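Local coordinates for GDSL-like protein (Roseburia intestinalis L1-82, PDB 6HFZ), which removes acetyl groups from acetylated mannans as a two-domain esterase of the GDSL-like hydrolase family, at residues A[41-55]-A[189-203]. Numbering follows the deposited sequence.
With ACT (acetate ion), chain E.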
ATOM      1  N   SER A  41      -1.460  -1.415  -7.227  1.00 22.04           N
ATOM      2  CA  SER A  41      -1.434  -2.298  -8.413  1.00 22.37           C
ATOM      3  C   SER A  41      -0.342  -1.902  -9.411  1.00 20.31           C
ATOM      4  O   SER A  41       0.215  -2.758 -10.100  1.00 20.25           O
ATOM      5  CB  SER A  41      -2.737  -2.311  -9.123  1.00 29.62           C
ATOM      6  OG  SER A  41      -3.006  -1.016  -9.570  1.00 39.82           O
ATOM      7  N   ILE A  42      -0.026  -0.610  -9.449  1.00 20.77           N
ATOM      8  CA  ILE A  42       1.012  -0.116 -10.389  1.00 19.29           C
ATOM      9  C   ILE A  42       2.360  -0.695  -9.969  1.00 20.57           C
ATOM     10  O   ILE A  42       3.165  -1.065 -10.832  1.00 20.71           O
ATOM     11  CB  ILE A  42       1.006   1.420 -10.497  1.00 19.84           C
ATOM     12  CG1 ILE A  42      -0.349   1.957 -10.945  1.00 19.82           C
ATOM     13  CG2 ILE A  42       2.151   1.904 -11.383  1.00 22.00           C
ATOM     14  CD1 ILE A  42      -0.418   3.457 -10.912  1.00 19.74           C
ATOM     15  N   THR A  43       2.605  -0.825  -8.659  1.00 18.60           N
ATOM     16  CA  THR A  43       3.814  -1.477  -8.153  1.00 19.03           C
ATOM     17  C   THR A  43       3.742  -2.988  -8.430  1.00 19.45           C
ATOM     18  O   THR A  43       4.735  -3.578  -8.840  1.00 20.74           O
ATOM     19  CB  THR A  43       3.999  -1.138  -6.665  1.00 20.20           C
ATOM     20  OG1 THR A  43       4.250   0.274  -6.506  1.00 20.02           O
ATOM     21  CG2 THR A  43       5.086  -1.938  -5.986  1.00 21.09           C
ATOM     22  N   GLN A  44       2.608  -3.619  -8.108  1.00 20.47           N
ATOM     23  CA  GLN A  44       2.441  -5.061  -8.333  1.00 22.35           C
ATOM     24  C   GLN A  44       2.816  -5.384  -9.787  1.00 22.42           C
ATOM     25  O   GLN A  44       3.497  -6.405 -10.031  1.00 23.70           O
ATOM     26  CB  GLN A  44       1.008  -5.461  -7.967  1.00 24.04           C
ATOM     27  CG  GLN A  44       0.702  -6.948  -8.202  1.00 25.69           C
ATOM     28  CD  GLN A  44       0.492  -7.325  -9.647  1.00 31.39           C
ATOM     29  OE1 GLN A  44      -0.093  -6.580 -10.437  1.00 37.59           O
ATOM     30  NE2 GLN A  44       0.966  -8.515 -10.001  1.00 40.59           N
ATOM     31  N   GLY A  45       2.434  -4.481 -10.705  1.00 21.40           N
ATOM     32  CA  GLY A  45       2.826  -4.470 -12.137  1.00 22.31           C
ATOM     33  C   GLY A  45       1.708  -4.261 -13.142  1.00 24.40           C
ATOM     34  O   GLY A  45       1.970  -4.253 -14.354  1.00 25.62           O
ATOM     35  N   SER A  46       0.454  -4.094 -12.702  1.00 25.16           N
ATOM     36  CA  SER A  46      -0.627  -3.778 -13.667  1.00 24.16           C
ATOM     37  C   SER A  46      -0.287  -2.493 -14.405  1.00 22.34           C
ATOM     38  O   SER A  46       0.151  -1.542 -13.761  1.00 21.81           O
ATOM     39  CB  SER A  46      -1.949  -3.613 -12.935  1.00 27.47           C
ATOM     40  OG  SER A  46      -2.249  -4.762 -12.160  1.00 31.89           O
ATOM     41  N   LEU A  47      -0.495  -2.416 -15.735  1.00 22.80           N
ATOM     42  CA  LEU A  47      -0.947  -3.503 -16.608  1.00 24.51           C
ATOM     43  C   LEU A  47       0.182  -3.788 -17.619  1.00 27.84           C
ATOM     44  O   LEU A  47      -0.029  -3.680 -18.841  1.00 29.61           O
ATOM     45  CB  LEU A  47      -2.228  -3.072 -17.340  1.00 28.15           C
ATOM     46  CG  LEU A  47      -3.533  -3.097 -16.556  1.00 27.67           C
ATOM     47  CD1 LEU A  47      -4.620  -2.237 -17.213  1.00 29.90           C
ATOM     48  CD2 LEU A  47      -4.039  -4.531 -16.411  1.00 32.71           C
ATOM     49  N   SER A  48       1.395  -4.090 -17.120  1.00 24.12           N
ATOM     50  CA  SER A  48       2.498  -4.504 -18.013  1.00 27.77           C
ATOM     51  C   SER A  48       2.135  -5.858 -18.641  1.00 27.49           C
ATOM     52  O   SER A  48       1.341  -6.613 -18.077  1.00 28.78           O
ATOM     53  CB  SER A  48       3.830  -4.568 -17.314  1.00 27.79           C
ATOM     54  OG  SER A  48       3.803  -5.537 -16.282  1.00 30.57           O
ATOM     55  N   SER A  49       2.690  -6.136 -19.830  1.00 30.64           N
ATOM     56  CA  SER A  49       2.385  -7.370 -20.566  1.00 32.50           C
ATOM     57  C   SER A  49       3.175  -8.562 -20.007  1.00 33.19           C
ATOM     58  O   SER A  49       2.792  -9.723 -20.201  1.00 30.76           O
ATOM     59  CB  SER A  49       2.647  -7.178 -22.031  1.00 31.90           C
ATOM     60  OG  SER A  49       4.021  -6.960 -22.241  1.00 32.18           O
ATOM     61  N   LYS A  50       4.261  -8.286 -19.286  1.00 32.83           N
ATOM     62  CA  LYS A  50       5.026  -9.315 -18.598  1.00 34.06           C
ATOM     63  C   LYS A  50       5.557  -8.740 -17.303  1.00 31.04           C
ATOM     64  O   LYS A  50       5.812  -7.545 -17.231  1.00 31.09           O
ATOM     65  CB  LYS A  50       6.324  -9.708 -19.312  1.00 37.51           C
ATOM     66  CG  LYS A  50       6.212 -10.222 -20.733  1.00 45.98           C
ATOM     67  CD  LYS A  50       7.563 -10.268 -21.439  1.00 51.56           C
ATOM     68  CE  LYS A  50       7.448  -9.998 -22.923  1.00 57.85           C
ATOM     69  NZ  LYS A  50       6.357 -10.795 -23.535  1.00 61.75           N
ATOM     70  N   PRO A  51       5.850  -9.579 -16.296  1.00 32.95           N
ATOM     71  CA  PRO A  51       6.441  -9.115 -15.039  1.00 32.71           C
ATOM     72  C   PRO A  51       7.756  -8.342 -15.180  1.00 29.41           C
ATOM     73  O   PRO A  51       8.023  -7.467 -14.394  1.00 28.78           O
ATOM     74  CB  PRO A  51       6.705 -10.427 -14.303  1.00 33.29           C
ATOM     75  CG  PRO A  51       5.608 -11.306 -14.790  1.00 35.68           C
ATOM     76  CD  PRO A  51       5.567 -11.026 -16.272  1.00 36.88           C
ATOM     77  N   GLU A  52       8.555  -8.666 -16.212  1.00 28.11           N
ATOM     78  CA  GLU A  52       9.841  -8.049 -16.384  1.00 29.29           C
ATOM     79  C   GLU A  52       9.712  -6.625 -16.952  1.00 23.97           C
ATOM     80  O   GLU A  52      10.711  -5.911 -17.019  1.00 25.83           O
ATOM     81  CB  GLU A  52      10.750  -8.878 -17.305  1.00 32.91           C
ATOM     82  CG  GLU A  52      11.084 -10.263 -16.758  1.00 40.22           C
ATOM     83  CD  GLU A  52       9.945 -11.277 -16.811  1.00 39.12           C
ATOM     84  OE1 GLU A  52       9.011 -11.106 -17.639  1.00 39.47           O
ATOM     85  OE2 GLU A  52       9.998 -12.224 -16.015  1.00 46.49           O
ATOM     86  N   LEU A  53       8.504  -6.187 -17.348  1.00 26.77           N
ATOM     87  CA  LEU A  53       8.330  -4.890 -18.001  1.00 26.19           C
ATOM     88  C   LEU A  53       7.558  -3.893 -17.103  1.00 25.32           C
ATOM     89  O   LEU A  53       7.163  -2.834 -17.577  1.00 27.82           O
ATOM     90  CB  LEU A  53       7.584  -5.124 -19.318  1.00 28.69           C
ATOM     91  CG  LEU A  53       8.368  -5.896 -20.385  1.00 29.20           C
ATOM     92  CD1 LEU A  53       7.535  -6.051 -21.644  1.00 30.69           C
ATOM     93  CD2 LEU A  53       9.691  -5.199 -20.691  1.00 29.04           C
ATOM     94  N   CYS A  54       7.323  -4.222 -15.818  1.00 24.05           N
ATOM     95  CA  CYS A  54       6.732  -3.228 -14.917  1.00 23.38           C
ATOM     96  C   CYS A  54       7.848  -2.309 -14.408  1.00 21.53           C
ATOM     97  O   CYS A  54       9.026  -2.641 -14.499  1.00 20.51           O
ATOM     98  CB  CYS A  54       5.965  -3.864 -13.767  1.00 22.73           C
ATOM     99  SG  CYS A  54       6.948  -4.746 -12.533  1.00 23.25           S
ATOM    100  N   TYR A  55       7.466  -1.153 -13.845  1.00 20.18           N
ATOM    101  CA  TYR A  55       8.451  -0.129 -13.461  1.00 19.72           C
ATOM    102  C   TYR A  55       9.387  -0.736 -12.409  1.00 20.11           C
ATOM    103  O   TYR A  55      10.562  -0.450 -12.404  1.00 20.17           O
ATOM    104  CB  TYR A  55       7.773   1.177 -13.013  1.00 19.22           C
ATOM    105  CG  TYR A  55       7.456   1.252 -11.545  1.00 19.72           C
ATOM    106  CD1 TYR A  55       8.447   1.514 -10.629  1.00 19.66           C
ATOM    107  CD2 TYR A  55       6.162   1.090 -11.073  1.00 20.60           C
ATOM    108  CE1 TYR A  55       8.194   1.541  -9.272  1.00 19.74           C
ATOM    109  CE2 TYR A  55       5.885   1.137  -9.718  1.00 22.00           C
ATOM    110  CZ  TYR A  55       6.914   1.320  -8.809  1.00 21.18           C
ATOM    111  OH  TYR A  55       6.678   1.278  -7.456  1.00 21.71           O
ATOM    112  N   PRO A 189      -4.454   2.122 -20.639  1.00 23.35           N
ATOM    113  CA  PRO A 189      -5.794   1.819 -21.129  1.00 24.96           C
ATOM    114  C   PRO A 189      -6.951   2.385 -20.305  1.00 24.17           C
ATOM    115  O   PRO A 189      -8.054   2.431 -20.839  1.00 27.20           O
ATOM    116  CB  PRO A 189      -5.873   0.285 -21.120  1.00 25.74           C
ATOM    117  CG  PRO A 189      -4.851  -0.123 -20.092  1.00 24.24           C
ATOM    118  CD  PRO A 189      -3.775   0.944 -20.086  1.00 23.40           C
ATOM    119  N   ASP A 190      -6.705   2.829 -19.058  1.00 22.39           N
ATOM    120  CA  ASP A 190      -7.766   3.221 -18.168  1.00 24.13           C
ATOM    121  C   ASP A 190      -7.458   4.500 -17.382  1.00 23.19           C
ATOM    122  O   ASP A 190      -8.202   4.787 -16.481  1.00 25.15           O
ATOM    123  CB  ASP A 190      -8.111   2.124 -17.165  1.00 25.54           C
ATOM    124  CG  ASP A 190      -6.956   1.693 -16.276  1.00 25.10           C
ATOM    125  OD1 ASP A 190      -5.940   2.394 -16.224  1.00 26.42           O
ATOM    126  OD2 ASP A 190      -7.049   0.591 -15.749  1.00 29.00           O
ATOM    127  N   ASP A 191      -6.365   5.192 -17.720  1.00 21.57           N
ATOM    128  CA  ASP A 191      -5.958   6.472 -17.137  1.00 24.01           C
ATOM    129  C   ASP A 191      -5.395   6.312 -15.728  1.00 23.57           C
ATOM    130  O   ASP A 191      -5.070   7.310 -15.082  1.00 24.62           O
ATOM    131  CB  ASP A 191      -7.106   7.459 -17.145  1.00 22.79           C
ATOM    132  CG  ASP A 191      -7.411   7.896 -18.549  1.00 25.32           C
ATOM    133  OD1 ASP A 191      -6.456   7.957 -19.383  1.00 26.35           O
ATOM    134  OD2 ASP A 191      -8.593   8.102 -18.817  1.00 26.46           O
ATOM    135  N   LEU A 192      -5.162   5.074 -15.293  1.00 21.61           N
ATOM    136  CA  LEU A 192      -4.554   4.842 -13.976  1.00 21.82           C
ATOM    137  C   LEU A 192      -3.372   3.878 -14.109  1.00 23.65           C
ATOM    138  O   LEU A 192      -2.251   4.194 -13.688  1.00 22.01           O
ATOM    139  CB  LEU A 192      -5.624   4.292 -13.031  1.00 23.49           C
ATOM    140  CG  LEU A 192      -5.110   3.815 -11.666  1.00 25.25           C
ATOM    141  CD1 LEU A 192      -4.375   4.932 -10.931  1.00 27.64           C
ATOM    142  CD2 LEU A 192      -6.246   3.282 -10.803  1.00 28.78           C
ATOM    143  N   HIS A 193      -3.642   2.686 -14.671  1.00 22.49           N
ATOM    144  CA  HIS A 193      -2.634   1.628 -14.805  1.00 23.57           C
ATOM    145  C   HIS A 193      -1.839   1.811 -16.090  1.00 22.63           C
ATOM    146  O   HIS A 193      -2.414   1.844 -17.165  1.00 23.46           O
ATOM    147  CB  HIS A 193      -3.271   0.222 -14.805  1.00 24.11           C
ATOM    148  CG  HIS A 193      -4.124   0.020 -13.600  1.00 27.25           C
ATOM    149  ND1 HIS A 193      -5.500   0.190 -13.640  1.00 26.89           N
ATOM    150  CD2 HIS A 193      -3.782  -0.185 -12.306  1.00 29.53           C
ATOM    151  CE1 HIS A 193      -5.986   0.036 -12.407  1.00 31.14           C
ATOM    152  NE2 HIS A 193      -4.937  -0.178 -11.561  1.00 31.58           N
ATOM    153  N   PRO A 194      -0.502   1.982 -16.021  1.00 23.00           N
ATOM    154  CA  PRO A 194       0.344   2.103 -17.213  1.00 21.37           C
ATOM    155  C   PRO A 194       0.454   0.770 -17.961  1.00 21.59           C
ATOM    156  O   PRO A 194       0.394  -0.293 -17.364  1.00 20.52           O
ATOM    157  CB  PRO A 194       1.731   2.497 -16.691  1.00 22.23           C
ATOM    158  CG  PRO A 194       1.483   2.896 -15.246  1.00 22.40           C
ATOM    159  CD  PRO A 194       0.288   2.079 -14.789  1.00 23.51           C
ATOM    160  N   ASN A 195       0.547   0.865 -19.285  1.00 21.86           N
ATOM    161  CA  ASN A 195       0.903  -0.301 -20.130  1.00 21.46           C
ATOM    162  C   ASN A 195       2.425  -0.418 -20.154  1.00 21.44           C
ATOM    163  O   ASN A 195       3.120   0.192 -19.330  1.00 22.20           O
ATOM    164  CB  ASN A 195       0.308  -0.156 -21.533  1.00 23.41           C
ATOM    165  CG  ASN A 195       0.824   1.034 -22.303  1.00 23.55           C
ATOM    166  OD1 ASN A 195       1.805   1.670 -21.913  1.00 23.65           O
ATOM    167  ND2 ASN A 195       0.143   1.349 -23.411  1.00 25.23           N
ATOM    168  N   ASP A 196       2.990  -1.211 -21.088  1.00 23.57           N
ATOM    169  CA  ASP A 196       4.429  -1.362 -21.111  1.00 22.54           C
ATOM    170  C   ASP A 196       5.161  -0.027 -21.323  1.00 21.97           C
ATOM    171  O   ASP A 196       6.187   0.245 -20.654  1.00 22.20           O
ATOM    172  CB  ASP A 196       4.834  -2.346 -22.200  1.00 24.85           C
ATOM    173  CG  ASP A 196       4.442  -3.782 -21.923  1.00 31.58           C
ATOM    174  OD1 ASP A 196       4.171  -4.125 -20.746  1.00 29.19           O
ATOM    175  OD2 ASP A 196       4.433  -4.553 -22.905  1.00 30.48           O
ATOM    176  N   ALA A 197       4.669   0.764 -22.292  1.00 24.21           N
ATOM    177  CA  ALA A 197       5.245   2.045 -22.646  1.00 22.78           C
ATOM    178  C   ALA A 197       5.205   2.978 -21.420  1.00 22.64           C
ATOM    179  O   ALA A 197       6.196   3.657 -21.117  1.00 24.09           O
ATOM    180  CB  ALA A 197       4.516   2.673 -23.815  1.00 22.31           C
ATOM    181  N   GLY A 198       4.071   2.975 -20.714  1.00 23.55           N
ATOM    182  CA  GLY A 198       3.908   3.802 -19.517  1.00 22.10           C
ATOM    183  C   GLY A 198       4.831   3.375 -18.376  1.00 21.40           C
ATOM    184  O   GLY A 198       5.440   4.223 -17.720  1.00 20.71           O
ATOM    185  N   HIS A 199       4.912   2.050 -18.126  1.00 21.71           N
ATOM    186  CA  HIS A 199       5.832   1.523 -17.114  1.00 20.19           C
ATOM    187  C   HIS A 199       7.274   1.914 -17.429  1.00 20.31           C
ATOM    188  O   HIS A 199       8.034   2.195 -16.501  1.00 22.20           O
ATOM    189  CB  HIS A 199       5.719  -0.013 -16.933  1.00 21.16           C
ATOM    190  CG  HIS A 199       4.625  -0.385 -15.990  1.00 20.85           C
ATOM    191  ND1 HIS A 199       4.781  -0.282 -14.620  1.00 19.57           N
ATOM    192  CD2 HIS A 199       3.350  -0.792 -16.197  1.00 22.13           C
ATOM    193  CE1 HIS A 199       3.636  -0.630 -14.040  1.00 19.71           C
ATOM    194  NE2 HIS A 199       2.779  -0.998 -14.965  1.00 20.51           N
ATOM    195  N   ALA A 200       7.674   1.860 -18.706  1.00 21.17           N
ATOM    196  CA  ALA A 200       9.057   2.244 -19.066  1.00 24.65           C
ATOM    197  C   ALA A 200       9.292   3.738 -18.770  1.00 22.48           C
ATOM    198  O   ALA A 200      10.350   4.100 -18.230  1.00 23.26           O
ATOM    199  CB  ALA A 200       9.345   1.913 -20.512  1.00 25.91           C
ATOM    200  N   LEU A 201       8.295   4.590 -19.046  1.00 20.80           N
ATOM    201  CA  LEU A 201       8.379   6.067 -18.739  1.00 22.77           C
ATOM    202  C   LEU A 201       8.487   6.283 -17.221  1.00 19.39           C
ATOM    203  O   LEU A 201       9.298   7.104 -16.736  1.00 21.56           O
ATOM    204  CB  LEU A 201       7.126   6.753 -19.293  1.00 25.36           C
ATOM    205  CG  LEU A 201       7.277   7.985 -20.173  1.00 33.30           C
ATOM    206  CD1 LEU A 201       8.620   8.056 -20.871  1.00 32.35           C
ATOM    207  CD2 LEU A 201       6.136   8.054 -21.166  1.00 30.28           C
ATOM    208  N   VAL A 202       7.720   5.534 -16.434  1.00 19.77           N
ATOM    209  CA  VAL A 202       7.728   5.716 -14.986  1.00 18.86           C
ATOM    210  C   VAL A 202       9.122   5.369 -14.448  1.00 20.08           C
ATOM    211  O   VAL A 202       9.710   6.101 -13.615  1.00 19.68           O
ATOM    212  CB  VAL A 202       6.602   4.942 -14.267  1.00 20.16           C
ATOM    213  CG1 VAL A 202       6.812   4.811 -12.765  1.00 20.87           C
ATOM    214  CG2 VAL A 202       5.247   5.572 -14.576  1.00 19.53           C
ATOM    215  N   ALA A 203       9.646   4.227 -14.907  1.00 19.96           N
ATOM    216  CA  ALA A 203      10.948   3.777 -14.499  1.00 21.85           C
ATOM    217  C   ALA A 203      11.985   4.806 -14.935  1.00 21.24           C
ATOM    218  O   ALA A 203      12.936   4.992 -14.258  1.00 21.24           O
ATOM    219  CB  ALA A 203      11.228   2.412 -15.070  1.00 25.60           C
TER
HETATM  220  C   ACT E 401      -4.418   0.397  -8.050  1.00 31.04           C
HETATM  221  O   ACT E 401      -5.378  -0.015  -8.773  1.00 32.88           O
HETATM  222  OXT ACT E 401      -4.037  -0.191  -7.034  1.00 25.60           O
HETATM  223  CH3 ACT E 401      -3.679   1.653  -8.384  1.00 31.16           C
HETATM  224  O   HOH W   1       7.829  -1.602 -19.859  1.00 28.34           O
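P189 meets L47 first, its CG lying 3.6 Å from L47 CD1, a methyl that also packs against H193 CB. D190 then fixes the H193 ring: its OD2 accepts from H193 ND1 at 2.6 Å (N-H...O angle 173°, oxygen in the ring plane), while its OD1 takes the backbone N-H groups of L192 and H193 in an Asx motif. L192 CG covers one face of the imidazole, and L192 O touches I42 CD1. At the far edge, H193 NE2 stands 2.9 Å from S41 OG, which a chi1 of 62°, between backbone N and carbonyl carbon, turns toward it. H193 NE2 donates to the acetate O; S41 N, with G81 N and N110 ND2, binds the same ion.

L47 N donates to P194 O at 2.8 Å, and the proline ring packs on I42 CG2. At the start of helix 196-215, D196 grips S49 twice on its syn side: OD1 takes the backbone N, OD2 the hydroxyl. The buried H199 ring is sandwiched between C54 and P194. H199 NE2 donates in the ring plane to S46 O (2.9 Å), from well above that carbonyl's plane, whereas Y55 N reaches H199 ND1 36° out of the ring plane; this pattern fits a neutral, NE2-protonated imidazole. V202 CG1 and A203 CB finish the packing against Y55.

The S41, H193 and D190 side chains are placed as in a Ser-His-Asp triad, consistent with the SGNH-hydrolase family. The acetate, probably from the crystallisation liquor, occupies a site where N-H groups could plausibly stabilise an oxyanion during deacetylation.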